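Local coordinates for uncharacterized protein (Bacteroides ovatus, PDB 4FS7) that is of unknown function but, as an extracellular leucine-rich repeat protein of the BspA type, probably binds other proteins, at residues 9-14 with 45-50; 20-25 with 57-62; 76-81 with 100-105. One frame throughout, in Å; residues are numbered along the deposited sequence.

Contact 1 (9-14 with 45-50); sequences ITYNFT and NIPPVV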
loop_
_atom_site.group_PDB
_atom_site.type_symbol
_atom_site.label_atom_id
_atom_site.label_comp_id
_atom_site.label_asym_id
_atom_site.label_seq_id
_atom_site.Cartn_x
_atom_site.Cartn_y
_atom_site.Cartn_z
ATOM N N ILE A 9 -6.144 36.432 16.978
ATOM C CA ILE A 9 -6.869 35.638 15.969
ATOM C C ILE A 9 -7.608 36.532 14.986
ATOM O O ILE A 9 -8.182 37.568 15.384
ATOM C CB ILE A 9 -7.862 34.684 16.644
ATOM C CG1 ILE A 9 -7.084 33.776 17.619
ATOM C CG2 ILE A 9 -8.623 33.818 15.589
ATOM C CD1 ILE A 9 -7.953 32.961 18.529
ATOM N N THR A 10 -7.589 36.161 13.709
ATOM C CA THR A 10 -8.316 36.878 12.680
ATOM C C THR A 10 -9.586 36.124 12.273
ATOM O O THR A 10 -9.625 34.890 12.328
ATOM C CB THR A 10 -7.456 37.225 11.431
ATOM O OG1 THR A 10 -7.219 36.033 10.638
ATOM C CG2 THR A 10 -6.152 37.846 11.857
ATOM N N TYR A 11 -10.599 36.880 11.848
ATOM C CA TYR A 11 -11.932 36.401 11.582
ATOM C C TYR A 11 -12.438 36.934 10.272
ATOM O O TYR A 11 -12.147 38.097 9.899
ATOM C CB TYR A 11 -12.908 36.801 12.708
ATOM C CG TYR A 11 -12.518 36.242 14.062
ATOM C CD1 TYR A 11 -12.973 34.972 14.432
ATOM C CD2 TYR A 11 -11.664 36.905 14.929
ATOM C CE1 TYR A 11 -12.617 34.416 15.625
ATOM C CE2 TYR A 11 -11.336 36.368 16.149
ATOM C CZ TYR A 11 -11.773 35.077 16.476
ATOM O OH TYR A 11 -11.382 34.546 17.698
ATOM N N ASN A 12 -13.240 36.119 9.613
ATOM C CA ASN A 12 -14.021 36.517 8.463
ATOM C C ASN A 12 -15.513 36.305 8.734
ATOM O O ASN A 12 -15.904 35.291 9.304
ATOM C CB ASN A 12 -13.656 35.733 7.197
ATOM C CG ASN A 12 -12.254 35.984 6.712
ATOM O OD1 ASN A 12 -11.528 36.800 7.237
ATOM N ND2 ASN A 12 -11.828 35.167 5.751
ATOM N N PHE A 13 -16.343 37.247 8.315
ATOM C CA PHE A 13 -17.787 37.036 8.363
ATOM C C PHE A 13 -18.195 35.888 7.443
ATOM O O PHE A 13 -17.626 35.717 6.338
ATOM C CB PHE A 13 -18.558 38.311 7.996
ATOM C CG PHE A 13 -18.244 39.459 8.894
ATOM C CD1 PHE A 13 -18.639 39.434 10.216
ATOM C CD2 PHE A 13 -17.516 40.536 8.440
ATOM C CE1 PHE A 13 -18.331 40.460 11.082
ATOM C CE2 PHE A 13 -17.191 41.578 9.292
ATOM C CZ PHE A 13 -17.598 41.537 10.634
ATOM N N THR A 14 -19.142 35.087 7.918
ATOM C CA THR A 14 -19.723 33.973 7.163
ATOM C C THR A 14 -21.211 34.217 6.915
ATOM O O THR A 14 -21.819 35.101 7.539
ATOM C CB THR A 14 -19.401 32.562 7.803
ATOM O OG1 THR A 14 -19.573 32.553 9.238
ATOM C CG2 THR A 14 -17.947 32.182 7.500
ATOM N N ASN A 45 -5.913 30.128 21.478
ATOM C CA ASN A 45 -7.091 29.874 22.249
ATOM C C ASN A 45 -8.313 30.479 21.557
ATOM O O ASN A 45 -8.543 31.696 21.671
ATOM C CB ASN A 45 -6.882 30.453 23.635
ATOM C CG ASN A 45 -7.659 29.736 24.655
ATOM O OD1 ASN A 45 -8.808 29.326 24.398
ATOM N ND2 ASN A 45 -7.051 29.530 25.838
ATOM N N ILE A 46 -9.077 29.688 20.797
ATOM C CA ILE A 46 -10.137 30.242 19.993
ATOM C C ILE A 46 -11.400 30.398 20.862
ATOM O O ILE A 46 -11.897 29.417 21.409
ATOM C CB ILE A 46 -10.468 29.344 18.768
ATOM C CG1 ILE A 46 -9.238 29.181 17.849
ATOM C CG2 ILE A 46 -11.687 29.866 18.028
ATOM C CD1 ILE A 46 -9.387 28.102 16.782
ATOM N N PRO A 47 -11.942 31.618 20.963
ATOM C CA PRO A 47 -13.149 31.804 21.781
ATOM C C PRO A 47 -14.406 31.367 21.020
ATOM O O PRO A 47 -14.428 31.328 19.770
ATOM C CB PRO A 47 -13.130 33.305 22.038
ATOM C CG PRO A 47 -12.542 33.878 20.764
ATOM C CD PRO A 47 -11.466 32.890 20.397
ATOM N N PRO A 48 -15.508 31.114 21.748
ATOM C CA PRO A 48 -16.770 30.731 21.105
ATOM C C PRO A 48 -17.571 31.906 20.561
ATOM O O PRO A 48 -18.456 31.719 19.708
ATOM C CB PRO A 48 -17.540 30.060 22.235
ATOM C CG PRO A 48 -16.987 30.664 23.480
ATOM C CD PRO A 48 -15.554 30.895 23.206
ATOM N N VAL A 49 -17.263 33.099 21.074
ATOM C CA VAL A 49 -17.973 34.351 20.754
ATOM C C VAL A 49 -16.960 35.474 20.733
ATOM O O VAL A 49 -16.050 35.506 21.574
ATOM C CB VAL A 49 -19.107 34.680 21.786
ATOM C CG1 VAL A 49 -19.791 35.994 21.419
ATOM C CG2 VAL A 49 -20.110 33.600 21.873
ATOM N N VAL A 50 -17.133 36.387 19.767
ATOM C CA VAL A 50 -16.378 37.606 19.751
ATOM C C VAL A 50 -17.366 38.776 19.526
ATOM O O VAL A 50 -18.448 38.608 18.935
ATOM C CB VAL A 50 -15.263 37.615 18.669
ATOM C CG1 VAL A 50 -14.148 36.608 19.010
ATOM C CG2 VAL A 50 -15.858 37.403 17.247
#
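CG of Tyr-11 and CG1 of Ile-9 both lie anti to the carbonyl carbon of their own residue, chi1 -60° in Tyr-11, and this sends the phenol and the isoleucine branch across to segment 45-50. In Ile-9 the chain then runs on extended, chi2 170°, and only its last carbon makes the contact: CD1 lies 3.4 Å from the carbonyl O of Asn-45 and 4.0 Å from CG1 of Ile-46, with CD of Pro-47 at a similar distance. The tyrosine also meets its partners with its far end. Its OH meets CD of Pro-47 at 3.2 Å and CG of Pro-47 at 3.3 Å, the two side chains approaching from opposite directions. CG1 of Val-50 comes obliquely at the ring, 3.8 Å from CZ of Tyr-11 and 3.7 Å from its OH. No hydrogen bond joins the two segments, so the 217 Å² they bury rests on van der Waals packing. An alanine in place of Tyr-11 would remove the whole phenol and would probably leave Pro-47 and Val-50 CG1 without the group they pack against. Elsewhere Tyr-11 meets the ring of Phe-4, with planes about 20° apart, and touches Val-59; Ile-46 rests on Val-22 and Ile-62. The strand 9-13 and the strand that starts at Val-49 belong to the same mixed sheet without being paired in it, and the arrangement is consistent with a small hydrophobic core between strands of that sheet, here at the N-terminal end of an elongated leucine-rich repeat protein.

Contact 2 (20-25 with 57-62); sequences VEVSGL and YDVVSI
Val-20 N donates to Asp-58 O at 3.0 Å, tilted from the plane of that carbonyl, and the strand takes a second hold where Val-20 O accepts from Val-60 N at 3.1 Å. This second bond runs almost in line with the Val-20 carbonyl, its C=O...N angle being 174°. Further along, Val-22 N donates to Ser-61 O at 3.0 Å. The first two bonds bridge Val-20 with Val-59; the third, with the backbone bond of Val-22 to Gly-63, bridges Val-22 with Ile-62. Both bridges are parallel, although the short segments diverge by 42°. Val-20, Val-22, Val-59 and Ile-62 share one face of the sheet. There CG1 of Val-20 packs 3.7 Å from CB of Tyr-57, the two side chains crossing at about a right angle, while its CG2 meets CG2 of Val-59. Val-59 has CG1 anti to its own N, chi1 -178°, which directs that methyl at CG2 of Val-22, 3.7 Å away. Glu-21 and Ser-61 lie on the other face, where the serine OG stands 3.2 Å from CB of Glu-21; the glutamate carboxylate turns instead to Asn-12 ND2. At Ser-23 and Gly-24, which both face Thr-10, strand 20-25 forms a classic beta bulge. The chemistry is therefore divided: branched aliphatic side chains close over the buried face while backbone bonds fix the register, yet Ser-61 N is buried with no partner in the model, probably because 57-62 sets one residue more than 20-25 between the two bridges.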
loop_
_atom_site.group_PDB
_atom_site.type_symbol
_atom_site.label_atom_id
_atom_site.label_comp_id
_atom_site.label_asym_id
_atom_site.label_seq_id
_atom_site.Cartn_x
_atom_site.Cartn_y
_atom_site.Cartn_z
ATOM N N VAL A 20 -19.073 34.049 12.435
ATOM C CA VAL A 20 -17.758 34.238 11.857
ATOM C C VAL A 20 -17.007 32.911 11.787
ATOM O O VAL A 20 -17.339 31.934 12.505
ATOM C CB VAL A 20 -16.896 35.268 12.628
ATOM C CG1 VAL A 20 -17.489 36.712 12.513
ATOM C CG2 VAL A 20 -16.727 34.864 14.078
ATOM N N GLU A 21 -16.026 32.911 10.896
ATOM C CA GLU A 21 -15.044 31.821 10.781
ATOM C C GLU A 21 -13.690 32.352 11.229
ATOM O O GLU A 21 -13.319 33.504 10.980
ATOM C CB GLU A 21 -14.936 31.256 9.326
ATOM C CG GLU A 21 -14.260 32.254 8.334
ATOM C CD GLU A 21 -14.013 31.776 6.886
ATOM O OE1 GLU A 21 -14.126 30.594 6.571
ATOM O OE2 GLU A 21 -13.692 32.643 6.054
ATOM N N VAL A 22 -12.911 31.514 11.891
ATOM C CA VAL A 22 -11.506 31.806 12.143
ATOM C C VAL A 22 -10.760 31.742 10.818
ATOM O O VAL A 22 -10.841 30.758 10.093
ATOM C CB VAL A 22 -10.897 30.750 13.082
ATOM C CG1 VAL A 22 -9.358 30.961 13.250
ATOM C CG2 VAL A 22 -11.592 30.806 14.442
ATOM N N SER A 23 -10.078 32.821 10.472
ATOM C CA SER A 23 -9.374 32.893 9.210
ATOM C C SER A 23 -7.864 32.865 9.343
ATOM O O SER A 23 -7.173 32.784 8.319
ATOM C CB SER A 23 -9.853 34.082 8.412
ATOM O OG SER A 23 -9.512 35.264 9.085
ATOM N N GLY A 24 -7.329 32.862 10.545
ATOM C CA GLY A 24 -5.887 32.847 10.712
ATOM C C GLY A 24 -5.461 33.431 12.037
ATOM O O GLY A 24 -6.280 33.678 12.930
ATOM N N LEU A 25 -4.160 33.664 12.143
ATOM C CA LEU A 25 -3.536 34.333 13.263
ATOM C C LEU A 25 -3.001 35.685 12.839
ATOM O O LEU A 25 -2.651 35.894 11.696
ATOM C CB LEU A 25 -2.348 33.536 13.793
ATOM C CG LEU A 25 -2.685 32.256 14.529
ATOM C CD1 LEU A 25 -1.415 31.504 14.888
ATOM C CD2 LEU A 25 -3.504 32.575 15.779
ATOM N N TYR A 57 -20.761 37.835 17.606
ATOM C CA TYR A 57 -20.653 36.878 16.542
ATOM C C TYR A 57 -20.230 35.543 17.139
ATOM O O TYR A 57 -19.290 35.455 17.889
ATOM C CB TYR A 57 -19.634 37.357 15.506
ATOM C CG TYR A 57 -20.024 38.654 14.871
ATOM C CD1 TYR A 57 -20.840 38.672 13.757
ATOM C CD2 TYR A 57 -19.600 39.845 15.377
ATOM C CE1 TYR A 57 -21.241 39.853 13.158
ATOM C CE2 TYR A 57 -20.015 41.083 14.774
ATOM C CZ TYR A 57 -20.840 41.050 13.679
ATOM O OH TYR A 57 -21.260 42.251 13.098
ATOM N N ASP A 58 -20.942 34.509 16.751
ATOM C CA ASP A 58 -20.620 33.142 17.148
ATOM C C ASP A 58 -19.537 32.599 16.230
ATOM O O ASP A 58 -19.647 32.740 15.020
ATOM C CB ASP A 58 -21.885 32.306 17.028
ATOM C CG ASP A 58 -22.963 32.754 18.030
ATOM O OD1 ASP A 58 -22.669 32.850 19.251
ATOM O OD2 ASP A 58 -24.086 33.075 17.582
ATOM N N VAL A 59 -18.522 31.988 16.831
ATOM C CA VAL A 59 -17.403 31.407 16.106
ATOM C C VAL A 59 -17.775 29.947 15.786
ATOM O O VAL A 59 -17.682 29.084 16.658
ATOM C CB VAL A 59 -16.128 31.534 16.941
ATOM C CG1 VAL A 59 -14.909 30.971 16.161
ATOM C CG2 VAL A 59 -15.849 33.003 17.382
ATOM N N VAL A 60 -18.194 29.701 14.544
ATOM C CA VAL A 60 -18.803 28.440 14.176
ATOM C C VAL A 60 -18.004 27.582 13.208
ATOM O O VAL A 60 -18.391 26.460 12.935
ATOM C CB VAL A 60 -20.234 28.640 13.649
ATOM C CG1 VAL A 60 -21.071 29.360 14.706
ATOM C CG2 VAL A 60 -20.261 29.384 12.315
ATOM N N SER A 61 -16.878 28.091 12.725
ATOM C CA SER A 61 -16.082 27.333 11.775
ATOM C C SER A 61 -14.646 27.828 11.814
ATOM O O SER A 61 -14.340 28.944 12.257
ATOM C CB SER A 61 -16.650 27.383 10.362
ATOM O OG SER A 61 -16.672 28.684 9.872
ATOM N N ILE A 62 -13.762 26.977 11.285
ATOM C CA ILE A 62 -12.380 27.335 10.976
ATOM C C ILE A 62 -12.272 27.310 9.466
ATOM O O ILE A 62 -12.668 26.334 8.818
ATOM C CB ILE A 62 -11.354 26.410 11.673
ATOM C CG1 ILE A 62 -11.472 26.584 13.200
ATOM C CG2 ILE A 62 -9.919 26.719 11.192
ATOM C CD1 ILE A 62 -10.706 25.608 13.957
#

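Contact 3 (76-81 with 100-105); sequences IKIPST and NIPDSV
Two hydrogen bonds from one side chain carry the polar part of the contact: Asn-100 uses its amide to grip the backbone of Ile-78 at both ends. OD1 accepts from Ile-78 N at 2.9 Å, and ND2 donates to Ile-78 O, also at 2.9 Å; both are nearly straight, 171° and 175° at the hydrogen, and each acceptor is met in its carbonyl plane on a lone pair. CG of Asn-100 sits between its own N and carbonyl carbon, chi1 68°, which turns the amide toward Ile-78, and the two bonds then fix its rotation. By these side chain to backbone bonds Asn-100 ties its turn of the leucine-rich repeat solenoid to the preceding one. Apolar packing follows: CG2 of Ile-78 touches CG of Pro-102 at 3.6 Å, the side chains crossing at about a right angle, and CG of Pro-102 also lies 3.3 Å from Pro-79 O. CD1 of Ile-78 comes within 3.3 Å of Asn-100 O, a carbonyl oxygen buried here with no partner in the model. Water supplies the remaining links. One molecule donates to both Ile-76 O and Asn-100 OD1; another donates to Ser-80 O and accepts from Ser-104 N, within the type I turn 102-105.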
loop_
_atom_site.group_PDB
_atom_site.type_symbol
_atom_site.label_atom_id
_atom_site.label_comp_id
_atom_site.label_asym_id
_atom_site.label_seq_id
_atom_site.Cartn_x
_atom_site.Cartn_y
_atom_site.Cartn_z
ATOM N N ILE A 76 -3.702 24.274 19.745
ATOM C CA ILE A 76 -4.899 25.021 19.374
ATOM C C ILE A 76 -6.055 24.454 20.179
ATOM O O ILE A 76 -6.245 23.239 20.260
ATOM C CB ILE A 76 -5.184 24.888 17.851
ATOM C CG1 ILE A 76 -4.000 25.425 17.020
ATOM C CG2 ILE A 76 -6.512 25.562 17.481
ATOM C CD1 ILE A 76 -4.059 25.203 15.537
ATOM N N LYS A 77 -6.773 25.363 20.828
ATOM C CA LYS A 77 -7.959 25.058 21.607
ATOM C C LYS A 77 -9.176 25.503 20.804
ATOM O O LYS A 77 -9.332 26.700 20.515
ATOM C CB LYS A 77 -7.891 25.776 22.958
ATOM C CG LYS A 77 -6.640 25.448 23.799
ATOM C CD LYS A 77 -6.667 26.169 25.130
ATOM C CE LYS A 77 -5.959 25.398 26.209
ATOM N NZ LYS A 77 -6.453 25.787 27.567
ATOM N N ILE A 78 -10.036 24.563 20.456
ATOM C CA ILE A 78 -11.178 24.822 19.619
ATOM C C ILE A 78 -12.462 24.721 20.448
ATOM O O ILE A 78 -12.689 23.707 21.079
ATOM C CB ILE A 78 -11.247 23.841 18.421
ATOM C CG1 ILE A 78 -9.948 23.841 17.612
ATOM C CG2 ILE A 78 -12.429 24.174 17.533
ATOM C CD1 ILE A 78 -9.933 22.958 16.321
ATOM N N PRO A 79 -13.299 25.770 20.465
ATOM C CA PRO A 79 -14.493 25.732 21.289
ATOM C C PRO A 79 -15.582 24.843 20.678
ATOM O O PRO A 79 -15.569 24.549 19.489
ATOM C CB PRO A 79 -14.940 27.203 21.303
ATOM C CG PRO A 79 -14.512 27.707 19.962
ATOM C CD PRO A 79 -13.188 27.024 19.716
ATOM N N SER A 80 -16.561 24.455 21.485
ATOM C CA SER A 80 -17.594 23.519 21.071
ATOM C C SER A 80 -18.497 24.038 19.985
ATOM O O SER A 80 -19.236 23.281 19.351
ATOM C CB SER A 80 -18.438 23.096 22.253
ATOM O OG SER A 80 -19.230 24.180 22.720
ATOM N N THR A 81 -18.455 25.355 19.795
ATOM C CA THR A 81 -19.268 26.019 18.812
ATOM C C THR A 81 -18.795 25.835 17.374
ATOM O O THR A 81 -19.569 26.056 16.434
ATOM C CB THR A 81 -19.373 27.527 19.125
ATOM O OG1 THR A 81 -18.054 28.076 19.239
ATOM C CG2 THR A 81 -20.110 27.707 20.484
ATOM N N ASN A 100 -7.881 19.694 19.837
ATOM C CA ASN A 100 -9.136 18.970 20.007
ATOM C C ASN A 100 -10.073 19.225 18.832
ATOM O O ASN A 100 -10.078 20.319 18.264
ATOM C CB ASN A 100 -9.841 19.416 21.313
ATOM C CG ASN A 100 -10.334 20.836 21.249
ATOM O OD1 ASN A 100 -9.506 21.764 21.151
ATOM N ND2 ASN A 100 -11.640 21.039 21.314
ATOM N N ILE A 101 -10.885 18.239 18.503
ATOM C CA ILE A 101 -11.898 18.378 17.462
ATOM C C ILE A 101 -13.260 18.300 18.130
ATOM O O ILE A 101 -13.630 17.287 18.703
ATOM C CB ILE A 101 -11.818 17.294 16.389
ATOM C CG1 ILE A 101 -10.383 17.137 15.880
ATOM C CG2 ILE A 101 -12.747 17.660 15.225
ATOM C CD1 ILE A 101 -9.844 18.398 15.274
ATOM N N PRO A 102 -14.049 19.388 18.072
ATOM C CA PRO A 102 -15.365 19.372 18.702
ATOM C C PRO A 102 -16.296 18.284 18.178
ATOM O O PRO A 102 -16.218 17.866 17.019
ATOM C CB PRO A 102 -15.927 20.762 18.343
ATOM C CG PRO A 102 -14.776 21.575 18.171
ATOM C CD PRO A 102 -13.748 20.715 17.520
ATOM N N ASP A 103 -17.224 17.896 19.041
ATOM C CA ASP A 103 -18.166 16.818 18.794
ATOM C C ASP A 103 -19.043 17.043 17.600
ATOM O O ASP A 103 -19.532 16.073 17.008
ATOM C CB ASP A 103 -19.068 16.552 20.018
ATOM C CG ASP A 103 -18.372 15.849 21.146
ATOM O OD1 ASP A 103 -17.275 15.283 20.955
ATOM O OD2 ASP A 103 -18.965 15.839 22.257
ATOM N N SER A 104 -19.313 18.298 17.236
ATOM C CA SER A 104 -20.190 18.630 16.119
ATOM C C SER A 104 -19.527 18.532 14.740
ATOM O O SER A 104 -20.203 18.648 13.718
ATOM C CB SER A 104 -20.758 20.053 16.297
ATOM O OG SER A 104 -21.571 20.129 17.458
ATOM N N VAL A 105 -18.189 18.364 14.701
ATOM C CA VAL A 105 -17.485 18.289 13.410
ATOM C C VAL A 105 -17.749 16.913 12.764
ATOM O O VAL A 105 -17.496 15.881 13.392
ATOM C CB VAL A 105 -15.998 18.548 13.578
ATOM C CG1 VAL A 105 -15.225 18.243 12.287
ATOM C CG2 VAL A 105 -15.789 19.994 14.012
HETATM O O HOH W 1 -6.669 21.606 22.470
HETATM O O HOH W 2 -19.322 20.469 19.422
HETATM O O HOH W 3 -21.775 23.066 18.010
#

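How the contacts relate
All three contacts lie near the N-terminal end of the chain, 32 to 40 Å from its centre. Contacts 1 and 2 have centres about 4 Å apart and alternate along the sequence: strands 9-13 and 19-25 are neighbours in one mixed sheet, as are 49-52 and 55-62, so the two contacts share a single packed unit. Contact 3 follows in series, its centre about 13 Å from contact 1 and 12 Å from contact 2. Probable hydrogen bonds from Ile-46 N to Lys-77 O and between Val-59 O and Thr-81 OG1, with packing of Ile-62 on Ile-78, join it to both. The N-terminal sheet therefore appears to pass directly into the first solenoid turns, consistent with an N-terminal cap.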